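Local coordinates for protein alpha-fucosidase (Bifidobacterium bifidum, PDB 2EAB) that probably hydrolyses alpha-1,2-linked L-fucose from glycans, the present chain being the calcium-bound catalytic domain of a larger glycoside hydrolase family 95 protein, at residues A130-N135 with Y490-P495; W723-R728 with Y742-L747. All blocks are in the same frame, centred on the assembly; numbering follows the deposited sequence.

Interaction 1. Residues A130-N135 with Y490-P495; sequences AAEQGN and YGWTAP
Gln133 lies over one face of the Trp492 indole, and this CH-pi contact is the heart of the interaction. CG of Gln133 sits 3.6 Å from the centroid of the five-membered ring of Trp492, 22° off the ring normal. With CG anti to the backbone N (chi1 -175°) and the chain extended beyond it, the glutamine runs across the indole from the benzo ring, where its CB is 3.5 Å from Trp492 CZ2, to the five-membered ring and on to the rim, its CD 3.4 Å from Trp492 NE1. The terminal amide is nearly parallel to the ring (18°) but displaced past the NE1 rim; the methylenes cover the face.

A second, van der Waals contact comes from Glu132, whose CB approaches the benzo ring obliquely, 3.7 Å from Trp492 CZ3. Its carboxylate stands almost upright to the indole, with OE1 in the ring plane at the edge, 4.0 Å from Trp492 CZ3.

Two polar atoms bond elsewhere: Glu132 OE2 to Ser87, Gln133 NE2 to Glu486. Replacing Trp492 with an alanine is likely to strip the Gln133 methylenes of their aromatic floor and open a gap beside CB of Glu132. Methylene surface against an indole, with the amide alongside its NE1 rim, therefore joins the short helix 130-133, within the N-terminal family region, to the inverse gamma turn centred on Trp492 in the catalytic region.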
loop_
_atom_site.group_PDB
_atom_site.type_symbol
_atom_site.label_atom_id
_atom_site.label_comp_id
_atom_site.label_asym_id
_atom_site.label_seq_id
_atom_site.Cartn_x
_atom_site.Cartn_y
_atom_site.Cartn_z
ATOM N N ALA A 130 21.783 -13.339 0.353
ATOM C CA ALA A 130 20.437 -13.400 0.924
ATOM C C ALA A 130 20.394 -13.110 2.426
ATOM O O ALA A 130 19.357 -12.682 2.935
ATOM C CB ALA A 130 19.788 -14.740 0.618
ATOM N N ALA A 131 21.504 -13.357 3.124
ATOM C CA ALA A 131 21.618 -13.031 4.547
ATOM C C ALA A 131 21.732 -11.528 4.774
ATOM O O ALA A 131 21.284 -11.020 5.800
ATOM C CB ALA A 131 22.805 -13.749 5.165
ATOM N N GLU A 132 22.357 -10.828 3.831
ATOM C CA GLU A 132 22.419 -9.363 3.879
ATOM C C GLU A 132 21.078 -8.741 3.527
ATOM O O GLU A 132 20.672 -7.740 4.118
ATOM C CB GLU A 132 23.466 -8.825 2.911
ATOM C CG GLU A 132 24.908 -8.994 3.340
ATOM C CD GLU A 132 25.861 -8.254 2.425
ATOM O OE1 GLU A 132 25.464 -7.910 1.290
ATOM O OE2 GLU A 132 27.008 -8.003 2.848
ATOM N N GLN A 133 20.397 -9.314 2.542
ATOM C CA GLN A 133 19.097 -8.798 2.157
ATOM C C GLN A 133 18.126 -8.942 3.322
ATOM O O GLN A 133 17.459 -7.984 3.709
ATOM C CB GLN A 133 18.568 -9.536 0.938
ATOM C CG GLN A 133 17.262 -8.946 0.430
ATOM C CD GLN A 133 16.851 -9.465 -0.933
ATOM O OE1 GLN A 133 17.579 -10.225 -1.586
ATOM N NE2 GLN A 133 15.675 -9.036 -1.379
ATOM N N GLY A 134 18.061 -10.146 3.883
ATOM C CA GLY A 134 17.152 -10.424 4.978
ATOM C C GLY A 134 15.704 -10.399 4.543
ATOM O O GLY A 134 15.392 -10.466 3.355
ATOM N N ASN A 135 14.820 -10.343 5.531
ATOM C CA ASN A 135 13.382 -10.368 5.322
ATOM C C ASN A 135 12.660 -10.039 6.618
ATOM O O ASN A 135 13.287 -9.933 7.675
ATOM C CB ASN A 135 12.908 -11.703 4.706
ATOM C CG ASN A 135 13.120 -12.926 5.613
ATOM O OD1 ASN A 135 13.814 -12.892 6.635
ATOM N ND2 ASN A 135 12.508 -14.028 5.212
ATOM N N TYR A 490 16.597 -1.850 5.647
ATOM C CA TYR A 490 18.013 -1.507 5.822
ATOM C C TYR A 490 18.702 -0.914 4.593
ATOM O O TYR A 490 19.907 -1.119 4.380
ATOM C CB TYR A 490 18.792 -2.734 6.303
ATOM C CG TYR A 490 18.283 -3.340 7.586
ATOM C CD1 TYR A 490 18.374 -2.641 8.786
ATOM C CD2 TYR A 490 17.734 -4.620 7.609
ATOM C CE1 TYR A 490 17.925 -3.193 9.969
ATOM C CE2 TYR A 490 17.269 -5.181 8.792
ATOM C CZ TYR A 490 17.376 -4.461 9.972
ATOM O OH TYR A 490 16.929 -4.992 11.163
ATOM N N GLY A 491 17.967 -0.157 3.784
ATOM C CA GLY A 491 18.599 0.519 2.655
ATOM C C GLY A 491 19.191 -0.422 1.614
ATOM O O GLY A 491 20.272 -0.160 1.075
ATOM N N TRP A 492 18.465 -1.507 1.333
ATOM C CA TRP A 492 18.795 -2.462 0.271
ATOM C C TRP A 492 18.320 -1.872 -1.061
ATOM O O TRP A 492 17.312 -2.299 -1.646
ATOM C CB TRP A 492 18.101 -3.784 0.567
ATOM C CG TRP A 492 18.472 -4.959 -0.286
ATOM C CD1 TRP A 492 17.724 -5.518 -1.281
ATOM C CD2 TRP A 492 19.652 -5.762 -0.171
ATOM N NE1 TRP A 492 18.375 -6.612 -1.811
ATOM C CE2 TRP A 492 19.556 -6.786 -1.140
ATOM C CE3 TRP A 492 20.785 -5.710 0.650
ATOM C CZ2 TRP A 492 20.544 -7.752 -1.301
ATOM C CZ3 TRP A 492 21.764 -6.677 0.491
ATOM C CH2 TRP A 492 21.641 -7.679 -0.482
ATOM N N THR A 493 19.066 -0.876 -1.527
ATOM C CA THR A 493 18.680 -0.083 -2.686
ATOM C C THR A 493 19.372 -0.551 -3.958
ATOM O O THR A 493 19.055 -0.072 -5.047
ATOM C CB THR A 493 18.940 1.424 -2.466
ATOM O OG1 THR A 493 20.310 1.631 -2.104
ATOM C CG2 THR A 493 18.070 1.942 -1.337
ATOM N N ALA A 494 20.298 -1.499 -3.827
ATOM C CA ALA A 494 20.911 -2.106 -5.003
ATOM C C ALA A 494 19.866 -2.803 -5.863
ATOM O O ALA A 494 18.820 -3.220 -5.364
ATOM C CB ALA A 494 21.961 -3.105 -4.589
ATOM N N PRO A 495 20.168 -2.976 -7.155
ATOM C CA PRO A 495 19.345 -3.864 -7.961
ATOM C C PRO A 495 19.590 -5.312 -7.528
ATOM O O PRO A 495 20.624 -5.626 -6.917
ATOM C CB PRO A 495 19.860 -3.626 -9.379
ATOM C CG PRO A 495 21.281 -3.224 -9.186
ATOM C CD PRO A 495 21.308 -2.431 -7.914
#

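Interaction 2. Residues W723-R728 with Y742-L747; sequences WAIGQR and YQLVEL
Ile725 turns CG1 anti to its own backbone nitrogen (chi1 -163°), and chi2 of 65° then brings CD1 up against Leu744 on the facing helix. Leu744 answers with CG beside its backbone N and anti to the carbonyl carbon (chi1 -70°), a setting that carries both of its methyls across to helix 722-734. The two branches divide the work. CD2 meets Ile725 CD1 at 3.7 Å, methyl against methyl, the side chains crossing at a slant. CD1 goes to the following turn of the helix, where it rests 3.8 Å from the carbonyl oxygen Arg728 O and 4.1 Å from Arg728 CB.

Leu744 also touches Ile729 and Trp732, and with Ile725 and Arg728 these four positions have the i, i+3, i+4, i+7 spacing of a knobs-into-holes hole. Ile725 also reaches past the leucine side chain to its backbone, CD1 lying 3.9 Å from Leu744 O. The helices come close here, with Ile725 CA and Leu744 CA 7.1 Å apart. Arg728 contributes backbone and CB alone: its extended chain leads the guanidinium away from the interface, and NH2 donates to the carbonyl oxygen of Arg678. The contact between the two segments is therefore buried and mainly apolar, methyl groups meeting each other and two backbone carbonyl oxygens, without a charged group.

Helices 722-734 and 738-751 follow each other through a short connection, so this is the packing of a helical hairpin within the family 95 catalytic region. Leu744 extends the same apolar patch to Leu717 of strand 716-717, which also receives Leu747. Next to it on the helix, Val745 touches Ile729 and, on helix 767-780, Asn772 and Met779.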
loop_
_atom_site.group_PDB
_atom_site.type_symbol
_atom_site.label_atom_id
_atom_site.label_comp_id
_atom_site.label_asym_id
_atom_site.label_seq_id
_atom_site.Cartn_x
_atom_site.Cartn_y
_atom_site.Cartn_z
ATOM N N TRP A 723 -1.966 -8.234 -6.913
ATOM C CA TRP A 723 -1.684 -6.904 -7.454
ATOM C C TRP A 723 -2.289 -6.723 -8.846
ATOM O O TRP A 723 -2.654 -5.608 -9.229
ATOM C CB TRP A 723 -0.173 -6.595 -7.477
ATOM C CG TRP A 723 0.621 -7.534 -8.335
ATOM C CD1 TRP A 723 1.308 -8.635 -7.919
ATOM C CD2 TRP A 723 0.795 -7.465 -9.758
ATOM N NE1 TRP A 723 1.896 -9.259 -8.992
ATOM C CE2 TRP A 723 1.595 -8.563 -10.132
ATOM C CE3 TRP A 723 0.350 -6.579 -10.753
ATOM C CZ2 TRP A 723 1.956 -8.807 -11.457
ATOM C CZ3 TRP A 723 0.705 -6.823 -12.070
ATOM C CH2 TRP A 723 1.505 -7.928 -12.410
ATOM N N ALA A 724 -2.395 -7.807 -9.612
ATOM C CA ALA A 724 -2.869 -7.693 -10.989
ATOM C C ALA A 724 -4.340 -7.302 -11.039
ATOM O O ALA A 724 -4.722 -6.399 -11.782
ATOM C CB ALA A 724 -2.610 -8.972 -11.764
ATOM N N ILE A 725 -5.165 -7.960 -10.233
ATOM C CA ILE A 725 -6.574 -7.583 -10.176
ATOM C C ILE A 725 -6.748 -6.184 -9.563
ATOM O O ILE A 725 -7.570 -5.399 -10.039
ATOM C CB ILE A 725 -7.475 -8.672 -9.512
ATOM C CG1 ILE A 725 -8.950 -8.437 -9.857
ATOM C CG2 ILE A 725 -7.273 -8.742 -8.003
ATOM C CD1 ILE A 725 -9.267 -8.600 -11.324
ATOM N N GLY A 726 -5.954 -5.864 -8.544
ATOM C CA GLY A 726 -5.983 -4.521 -7.956
ATOM C C GLY A 726 -5.681 -3.443 -8.983
ATOM O O GLY A 726 -6.394 -2.437 -9.070
ATOM N N GLN A 727 -4.634 -3.654 -9.776
ATOM C CA GLN A 727 -4.281 -2.713 -10.832
ATOM C C GLN A 727 -5.385 -2.592 -11.883
ATOM O O GLN A 727 -5.726 -1.489 -12.328
ATOM C CB GLN A 727 -2.976 -3.127 -11.505
ATOM C CG GLN A 727 -2.581 -2.199 -12.637
ATOM C CD GLN A 727 -1.364 -2.667 -13.393
ATOM O OE1 GLN A 727 -0.929 -3.819 -13.257
ATOM N NE2 GLN A 727 -0.799 -1.779 -14.202
ATOM N N ARG A 728 -5.947 -3.729 -12.280
ATOM C CA ARG A 728 -6.970 -3.728 -13.320
ATOM C C ARG A 728 -8.241 -2.998 -12.893
ATOM O O ARG A 728 -8.812 -2.250 -13.683
ATOM C CB ARG A 728 -7.260 -5.144 -13.817
ATOM C CG ARG A 728 -6.095 -5.705 -14.609
ATOM C CD ARG A 728 -6.255 -7.170 -14.921
ATOM N NE ARG A 728 -4.997 -7.742 -15.392
ATOM C CZ ARG A 728 -4.903 -8.891 -16.052
ATOM N NH1 ARG A 728 -5.993 -9.596 -16.339
ATOM N NH2 ARG A 728 -3.716 -9.338 -16.434
ATOM N N TYR A 742 -16.694 -2.875 -12.090
ATOM C CA TYR A 742 -17.444 -3.655 -11.118
ATOM C C TYR A 742 -17.280 -5.162 -11.333
ATOM O O TYR A 742 -17.144 -5.923 -10.377
ATOM C CB TYR A 742 -18.932 -3.282 -11.121
ATOM C CG TYR A 742 -19.723 -4.214 -10.252
ATOM C CD1 TYR A 742 -19.624 -4.145 -8.865
ATOM C CD2 TYR A 742 -20.513 -5.213 -10.812
ATOM C CE1 TYR A 742 -20.317 -5.027 -8.052
ATOM C CE2 TYR A 742 -21.215 -6.100 -10.009
ATOM C CZ TYR A 742 -21.107 -6.005 -8.631
ATOM O OH TYR A 742 -21.787 -6.887 -7.829
ATOM N N GLN A 743 -17.301 -5.582 -12.593
ATOM C CA GLN A 743 -17.116 -6.996 -12.912
ATOM C C GLN A 743 -15.760 -7.508 -12.415
ATOM O O GLN A 743 -15.642 -8.664 -11.997
ATOM C CB GLN A 743 -17.266 -7.236 -14.407
ATOM C CG GLN A 743 -18.690 -7.247 -14.914
ATOM C CD GLN A 743 -18.736 -7.569 -16.391
ATOM O OE1 GLN A 743 -19.178 -8.644 -16.791
ATOM N NE2 GLN A 743 -18.244 -6.653 -17.207
ATOM N N LEU A 744 -14.745 -6.643 -12.446
ATOM C CA LEU A 744 -13.431 -6.994 -11.913
ATOM C C LEU A 744 -13.431 -7.072 -10.386
ATOM O O LEU A 744 -12.770 -7.938 -9.816
ATOM C CB LEU A 744 -12.346 -6.044 -12.431
ATOM C CG LEU A 744 -12.036 -6.202 -13.924
ATOM C CD1 LEU A 744 -11.315 -4.974 -14.427
ATOM C CD2 LEU A 744 -11.228 -7.469 -14.228
ATOM N N VAL A 745 -14.177 -6.184 -9.727
ATOM C CA VAL A 745 -14.376 -6.286 -8.281
ATOM C C VAL A 745 -15.029 -7.629 -7.932
ATOM O O VAL A 745 -14.581 -8.326 -7.023
ATOM C CB VAL A 745 -15.216 -5.109 -7.723
ATOM C CG1 VAL A 745 -15.584 -5.346 -6.262
ATOM C CG2 VAL A 745 -14.460 -3.791 -7.863
ATOM N N GLU A 746 -16.064 -7.999 -8.685
ATOM C CA GLU A 746 -16.739 -9.286 -8.502
ATOM C C GLU A 746 -15.751 -10.435 -8.613
ATOM O O GLU A 746 -15.767 -11.360 -7.799
ATOM C CB GLU A 746 -17.804 -9.488 -9.569
ATOM C CG GLU A 746 -19.111 -8.782 -9.359
ATOM C CD GLU A 746 -20.124 -9.194 -10.412
ATOM O OE1 GLU A 746 -19.793 -9.138 -11.616
ATOM O OE2 GLU A 746 -21.250 -9.587 -10.037
ATOM N N LEU A 747 -14.902 -10.373 -9.634
ATOM C CA LEU A 747 -13.922 -11.426 -9.862
ATOM C C LEU A 747 -12.876 -11.494 -8.756
ATOM O O LEU A 747 -12.460 -12.589 -8.376
ATOM C CB LEU A 747 -13.274 -11.289 -11.239
ATOM C CG LEU A 747 -14.181 -11.646 -12.426
ATOM C CD1 LEU A 747 -13.588 -11.163 -13.742
ATOM C CD2 LEU A 747 -14.481 -13.145 -12.479
#

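How the interactions relate
From the N terminus, the chain first passes through the beta-rich N-terminal region, where 130-135 sits, and only some 355 residues later supplies its partner 490-495. Interaction 1 thereby closes a very long loop and ties this region to the helical catalytic region. Interaction 2 opens after that loop is complete and closes a short loop, with 13 residues between the segments, pairing consecutive helices of the catalytic region. The two are in series, neither nesting nor crossing, and they do not touch: their centres are 31 Å apart and their nearest atoms about 16 Å. One joins separate regions; the other is local to a single region.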